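Local coordinates for protein porin B (Pseudomonas putida, PDB 4GEY) that forms a beta-barrel channel in the outer membrane that takes up sugars, probably with a preference for glucose and related carbohydrates, at residues R107-V119 / Y377-N391. The protein carries 2 engineered substitutions. Sequence-based numbering, arbitrary orientation.
With DMU (decyl-beta-D-maltopyranoside), chain L.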
loop_
_atom_site.group_PDB
_atom_site.type_symbol
_atom_site.label_atom_id
_atom_site.label_comp_id
_atom_site.label_asym_id
_atom_site.label_seq_id
_atom_site.Cartn_x
_atom_site.Cartn_y
_atom_site.Cartn_z
ATOM N N ARG A 107 -8.063 1.729 19.295
ATOM C CA ARG A 107 -7.530 2.637 20.337
ATOM C C ARG A 107 -7.093 4.046 19.856
ATOM O O ARG A 107 -7.385 5.039 20.513
ATOM C CB ARG A 107 -6.361 1.992 21.091
ATOM C CG ARG A 107 -6.713 0.781 21.926
ATOM C CD ARG A 107 -7.556 1.110 23.170
ATOM N NE ARG A 107 -8.711 0.224 23.220
ATOM C CZ ARG A 107 -8.931 -0.664 24.172
ATOM N NH1 ARG A 107 -8.090 -0.763 25.186
ATOM N NH2 ARG A 107 -10.005 -1.439 24.121
ATOM N N ILE A 108 -6.383 4.132 18.736
ATOM C CA ILE A 108 -5.768 5.396 18.329
ATOM C C ILE A 108 -6.746 6.456 17.816
ATOM O O ILE A 108 -6.680 7.619 18.221
ATOM C CB ILE A 108 -4.675 5.171 17.261
ATOM C CG1 ILE A 108 -3.395 4.640 17.905
ATOM C CG2 ILE A 108 -4.347 6.454 16.526
ATOM C CD1 ILE A 108 -3.309 3.164 17.868
ATOM N N SER A 109 -7.655 6.049 16.933
ATOM C CA SER A 109 -8.533 6.985 16.220
ATOM C C SER A 109 -9.638 7.636 17.038
ATOM O O SER A 109 -10.219 7.044 17.934
ATOM C CB SER A 109 -9.188 6.291 15.028
ATOM O OG SER A 109 -8.250 6.080 13.992
ATOM N N ASP A 110 -9.939 8.875 16.697
ATOM C CA ASP A 110 -11.227 9.423 17.043
ATOM C C ASP A 110 -12.257 8.567 16.291
ATOM O O ASP A 110 -12.134 8.366 15.095
ATOM C CB ASP A 110 -11.285 10.861 16.557
ATOM C CG ASP A 110 -12.354 11.657 17.234
ATOM O OD1 ASP A 110 -13.552 11.391 16.969
ATOM O OD2 ASP A 110 -11.990 12.564 18.016
ATOM N N PRO A 111 -13.271 8.049 16.989
ATOM C CA PRO A 111 -14.250 7.213 16.285
ATOM C C PRO A 111 -15.013 7.927 15.181
ATOM O O PRO A 111 -15.602 7.237 14.354
ATOM C CB PRO A 111 -15.221 6.774 17.396
ATOM C CG PRO A 111 -14.989 7.726 18.519
ATOM C CD PRO A 111 -13.539 8.117 18.437
ATOM N N ARG A 112 -15.023 9.257 15.146
ATOM C CA ARG A 112 -15.709 9.919 14.037
ATOM C C ARG A 112 -14.758 10.574 13.049
ATOM O O ARG A 112 -15.181 11.334 12.175
ATOM C CB ARG A 112 -16.791 10.900 14.513
ATOM C CG ARG A 112 -16.319 11.951 15.479
ATOM C CD ARG A 112 -16.886 11.731 16.845
ATOM N NE ARG A 112 -17.084 12.979 17.576
ATOM C CZ ARG A 112 -16.153 13.614 18.284
ATOM N NH1 ARG A 112 -14.914 13.163 18.362
ATOM N NH2 ARG A 112 -16.471 14.735 18.908
ATOM N N ALA A 113 -13.477 10.253 13.189
ATOM C CA ALA A 113 -12.435 10.760 12.306
ATOM C C ALA A 113 -11.191 9.885 12.458
ATOM O O ALA A 113 -10.233 10.235 13.158
ATOM C CB ALA A 113 -12.120 12.230 12.618
ATOM N N GLY A 114 -11.221 8.739 11.795
ATOM C CA GLY A 114 -10.216 7.719 11.985
ATOM C C GLY A 114 -8.904 8.092 11.344
ATOM O O GLY A 114 -8.857 8.947 10.458
ATOM N N GLN A 115 -7.841 7.439 11.801
ATOM C CA GLN A 115 -6.502 7.643 11.279
ATOM C C GLN A 115 -6.441 7.387 9.777
ATOM O O GLN A 115 -7.099 6.484 9.275
ATOM C CB GLN A 115 -5.513 6.709 11.984
ATOM C CG GLN A 115 -4.084 7.040 11.664
ATOM C CD GLN A 115 -3.123 6.039 12.196
ATOM O OE1 GLN A 115 -3.502 5.157 12.971
ATOM N NE2 GLN A 115 -1.859 6.153 11.785
ATOM N N PHE A 116 -5.660 8.181 9.058
ATOM C CA PHE A 116 -5.539 7.972 7.629
ATOM C C PHE A 116 -4.644 6.776 7.376
ATOM O O PHE A 116 -5.056 5.810 6.740
ATOM C CB PHE A 116 -5.043 9.236 6.908
ATOM C CG PHE A 116 -6.079 10.299 6.809
ATOM C CD1 PHE A 116 -7.048 10.244 5.826
ATOM C CD2 PHE A 116 -6.114 11.340 7.726
ATOM C CE1 PHE A 116 -8.037 11.218 5.740
ATOM C CE2 PHE A 116 -7.090 12.322 7.646
ATOM C CZ PHE A 116 -8.057 12.260 6.650
ATOM N N SER A 117 -3.427 6.838 7.898
ATOM C CA SER A 117 -2.534 5.693 7.897
ATOM C C SER A 117 -3.017 4.668 8.930
ATOM O O SER A 117 -4.094 4.812 9.512
ATOM C CB SER A 117 -1.093 6.128 8.200
ATOM O OG SER A 117 -0.180 5.051 8.033
ATOM N N SER A 118 -2.215 3.635 9.148
ATOM C CA SER A 118 -2.617 2.493 9.952
ATOM C C SER A 118 -1.371 1.856 10.532
ATOM O O SER A 118 -0.348 1.732 9.846
ATOM C CB SER A 118 -3.366 1.474 9.089
ATOM O OG SER A 118 -3.365 0.198 9.702
ATOM N N VAL A 119 -1.445 1.452 11.793
ATOM C CA VAL A 119 -0.272 0.915 12.474
ATOM C C VAL A 119 -0.104 -0.571 12.215
ATOM O O VAL A 119 0.824 -1.201 12.719
ATOM C CB VAL A 119 -0.325 1.183 13.984
ATOM C CG1 VAL A 119 -0.398 2.663 14.216
ATOM C CG2 VAL A 119 -1.526 0.487 14.616
ATOM N N TYR A 377 -15.462 19.870 21.346
ATOM C CA TYR A 377 -14.894 18.637 20.780
ATOM C C TYR A 377 -15.277 17.342 21.525
ATOM O O TYR A 377 -15.304 16.266 20.935
ATOM C CB TYR A 377 -13.368 18.749 20.687
ATOM C CG TYR A 377 -12.668 17.437 20.437
ATOM C CD1 TYR A 377 -12.483 16.958 19.143
ATOM C CD2 TYR A 377 -12.195 16.669 21.498
ATOM C CE1 TYR A 377 -11.850 15.747 18.912
ATOM C CE2 TYR A 377 -11.556 15.471 21.277
ATOM C CZ TYR A 377 -11.388 15.008 19.986
ATOM O OH TYR A 377 -10.758 13.802 19.779
ATOM N N ASP A 378 -15.551 17.440 22.819
ATOM C CA ASP A 378 -15.883 16.262 23.606
ATOM C C ASP A 378 -17.341 15.871 23.413
ATOM O O ASP A 378 -17.806 14.883 23.977
ATOM C CB ASP A 378 -15.656 16.525 25.096
ATOM C CG ASP A 378 -14.226 16.863 25.424
ATOM O OD1 ASP A 378 -13.307 16.178 24.923
ATOM O OD2 ASP A 378 -14.035 17.822 26.205
ATOM N N ASN A 379 -18.084 16.668 22.661
ATOM C CA ASN A 379 -19.473 16.335 22.413
ATOM C C ASN A 379 -19.566 15.439 21.180
ATOM O O ASN A 379 -19.082 15.808 20.111
ATOM C CB ASN A 379 -20.286 17.602 22.232
ATOM C CG ASN A 379 -21.772 17.354 22.283
ATOM O OD1 ASN A 379 -22.303 16.499 21.578
ATOM N ND2 ASN A 379 -22.461 18.108 23.128
ATOM N N PRO A 380 -20.162 14.241 21.335
ATOM C CA PRO A 380 -20.296 13.243 20.263
ATOM C C PRO A 380 -20.815 13.804 18.939
ATOM O O PRO A 380 -20.420 13.319 17.887
ATOM C CB PRO A 380 -21.307 12.262 20.841
ATOM C CG PRO A 380 -21.031 12.303 22.295
ATOM C CD PRO A 380 -20.717 13.740 22.604
ATOM N N GLY A 381 -21.675 14.815 18.995
ATOM C CA GLY A 381 -22.203 15.426 17.795
ATOM C C GLY A 381 -21.256 16.412 17.137
ATOM O O GLY A 381 -21.542 16.911 16.047
ATOM N N PHE A 382 -20.136 16.709 17.793
ATOM C CA PHE A 382 -19.174 17.637 17.230
ATOM C C PHE A 382 -18.417 16.870 16.174
ATOM O O PHE A 382 -18.157 15.678 16.336
ATOM C CB PHE A 382 -18.233 18.183 18.312
ATOM C CG PHE A 382 -17.176 19.141 17.802
ATOM C CD1 PHE A 382 -17.435 20.515 17.711
ATOM C CD2 PHE A 382 -15.908 18.677 17.444
ATOM C CE1 PHE A 382 -16.453 21.408 17.249
ATOM C CE2 PHE A 382 -14.920 19.561 16.981
ATOM C CZ PHE A 382 -15.198 20.926 16.876
ATOM N N VAL A 383 -18.070 17.555 15.089
ATOM C CA VAL A 383 -17.379 16.944 13.963
ATOM C C VAL A 383 -15.938 17.437 13.872
ATOM O O VAL A 383 -15.690 18.573 13.488
ATOM C CB VAL A 383 -18.140 17.245 12.660
ATOM C CG1 VAL A 383 -17.369 16.750 11.418
ATOM C CG2 VAL A 383 -19.530 16.642 12.748
ATOM N N PRO A 384 -14.983 16.575 14.235
ATOM C CA PRO A 384 -13.563 16.936 14.349
ATOM C C PRO A 384 -12.995 17.618 13.120
ATOM O O PRO A 384 -13.353 17.266 12.001
ATOM C CB PRO A 384 -12.876 15.590 14.576
ATOM C CG PRO A 384 -13.918 14.794 15.338
ATOM C CD PRO A 384 -15.248 15.205 14.715
ATOM N N LEU A 385 -12.128 18.601 13.356
ATOM C CA LEU A 385 -11.477 19.354 12.298
ATOM C C LEU A 385 -10.232 18.598 11.882
ATOM O O LEU A 385 -9.282 18.458 12.657
ATOM C CB LEU A 385 -11.110 20.763 12.784
ATOM C CG LEU A 385 -12.229 21.719 13.246
ATOM C CD1 LEU A 385 -11.726 23.140 13.236
ATOM C CD2 LEU A 385 -13.478 21.608 12.384
ATOM N N GLN A 386 -10.245 18.086 10.660
ATOM C CA GLN A 386 -9.131 17.285 10.183
ATOM C C GLN A 386 -8.109 18.127 9.444
ATOM O O GLN A 386 -8.429 18.779 8.458
ATOM C CB GLN A 386 -9.630 16.154 9.301
ATOM C CG GLN A 386 -10.429 15.147 10.060
ATOM C CD GLN A 386 -10.840 13.985 9.199
ATOM O OE1 GLN A 386 -11.709 14.116 8.336
ATOM N NE2 GLN A 386 -10.217 12.834 9.428
ATOM N N ARG A 387 -6.872 18.095 9.933
ATOM C CA ARG A 387 -5.823 18.983 9.444
ATOM C C ARG A 387 -4.617 18.231 8.860
ATOM O O ARG A 387 -4.507 18.100 7.650
ATOM C CB ARG A 387 -5.423 19.991 10.536
ATOM C CG ARG A 387 -6.596 20.370 11.455
ATOM C CD ARG A 387 -6.207 21.337 12.575
ATOM N NE ARG A 387 -6.492 22.729 12.226
ATOM C CZ ARG A 387 -7.391 23.489 12.841
ATOM N NH1 ARG A 387 -8.100 23.009 13.855
ATOM N NH2 ARG A 387 -7.574 24.739 12.440
ATOM N N THR A 388 -3.710 17.741 9.694
ATOM C CA THR A 388 -2.514 17.070 9.178
ATOM C C THR A 388 -2.055 15.982 10.133
ATOM O O THR A 388 -1.870 16.233 11.319
ATOM C CB THR A 388 -1.347 18.052 8.969
ATOM O OG1 THR A 388 -1.802 19.214 8.259
ATOM C CG2 THR A 388 -0.228 17.388 8.191
ATOM N N GLU A 389 -1.880 14.778 9.602
ATOM C CA GLU A 389 -1.469 13.618 10.376
ATOM C C GLU A 389 -0.029 13.308 10.016
ATOM O O GLU A 389 0.351 13.353 8.838
ATOM C CB GLU A 389 -2.356 12.422 10.033
ATOM C CG GLU A 389 -1.913 11.091 10.625
ATOM C CD GLU A 389 -2.801 9.909 10.188
ATOM O OE1 GLU A 389 -2.252 8.834 9.870
ATOM O OE2 GLU A 389 -4.044 10.046 10.163
ATOM N N TYR A 390 0.779 13.011 11.028
ATOM C CA TYR A 390 2.153 12.589 10.789
ATOM C C TYR A 390 2.347 11.163 11.285
ATOM O O TYR A 390 1.742 10.758 12.282
ATOM C CB TYR A 390 3.154 13.535 11.466
ATOM C CG TYR A 390 3.183 14.920 10.857
ATOM C CD1 TYR A 390 2.185 15.845 11.142
ATOM C CD2 TYR A 390 4.211 15.307 10.005
ATOM C CE1 TYR A 390 2.205 17.116 10.594
ATOM C CE2 TYR A 390 4.243 16.577 9.454
ATOM C CZ TYR A 390 3.233 17.475 9.751
ATOM O OH TYR A 390 3.238 18.728 9.210
ATOM N N ASN A 391 3.178 10.400 10.581
ATOM C CA ASN A 391 3.517 9.051 11.017
ATOM C C ASN A 391 5.013 8.891 10.994
ATOM O O ASN A 391 5.686 9.450 10.119
ATOM C CB ASN A 391 2.911 7.990 10.098
ATOM C CG ASN A 391 1.410 7.836 10.269
ATOM O OD1 ASN A 391 0.929 6.830 10.811
ATOM N ND2 ASN A 391 0.657 8.815 9.781
HETATM C C1 DMU L . 0.227 20.891 13.164
HETATM C C2 DMU L . -1.068 21.493 12.937
HETATM C C3 DMU L . -1.505 22.696 13.694
HETATM C C4 DMU L . -0.353 23.504 14.336
HETATM O O5 DMU L . 0.641 22.494 14.950
HETATM C C6 DMU L . 1.214 21.631 13.948
HETATM O O7 DMU L . -2.234 23.597 12.827
HETATM O O16 DMU L . 2.193 20.784 14.570
HETATM C C18 DMU L . 3.497 20.711 13.993
HETATM C C19 DMU L . 4.410 19.531 14.417
HETATM C C22 DMU L . 4.733 18.375 13.400
HETATM C C25 DMU L . 5.628 17.248 13.920
HETATM C C28 DMU L . 5.756 15.944 13.157
HETATM C C31 DMU L . 6.189 14.727 13.948
HETATM C C34 DMU L . 6.632 13.474 13.223
HETATM C C37 DMU L . 6.293 12.143 13.817
HETATM O O49 DMU L . 0.784 20.591 11.816
HETATM O O55 DMU L . -2.073 20.416 12.971
HETATM C C57 DMU L . -0.753 24.401 15.269
HETATM O O61 DMU L . 0.085 24.599 16.356
HETATM C C5 DMU L . -3.827 25.399 12.889
HETATM C C7 DMU L . -3.945 26.316 13.979
HETATM C C8 DMU L . -4.811 25.836 15.062
HETATM C C9 DMU L . -4.314 24.496 15.674
HETATM O O1 DMU L . -3.726 23.591 14.580
HETATM C C10 DMU L . -3.530 23.993 13.203
HETATM O O2 DMU L . -4.859 26.782 16.090
HETATM O O3 DMU L . -2.837 25.924 11.940
HETATM O O4 DMU L . -4.487 27.563 13.445
HETATM C C11 DMU L . -5.291 23.848 16.280
HETATM O O6 DMU L . -4.988 22.639 16.880
HETATM O O HOH W 1 -10.374 9.679 8.505
#
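Two loop backbones run side by side here, Ala113 beside Pro384, until 377-391 enters barrel strand 388-399 and Phe116 faces Glu389. Arg112, third residue of the type I turn from Asp110 to Ala113, bends at chi2 and chi3 (-111° and -149°) and thereby turns its guanidinium into the loop 377-382. Arg112 NH2 donates to Tyr377 O at 2.8 Å, close to the guanidinium plane, and to Asn379 O, which it meets above the carbonyl plane. Pro384 CG lies over one guanidinium face, toward its rim, while NH1 is salt-bridged to Asp110 OD1 on its syn lone pair; Tyr377 OH donates to Asp110 OD2. A leucine in place of Arg112 would probably leave the carbonyls of Tyr377 and Asn379 without this donor and Asp110 without its counter-charge. Farther along, Glu389 reaches across, fully extended, and its carboxylate takes Phe116 N on OE2 (2.7 Å) and Ser117 N on OE1 (3.0 Å). Asn391 ND2 approaches OE1 from the anti side, and Gly417 N also binds OE2. Thus the loop 107-119 is tied to barrel strand 388-399 by the Glu389 carboxylate, and to the loop before that strand by the Arg112 guanidinium; the several N-H donors would be expected to favour an ionised Glu389.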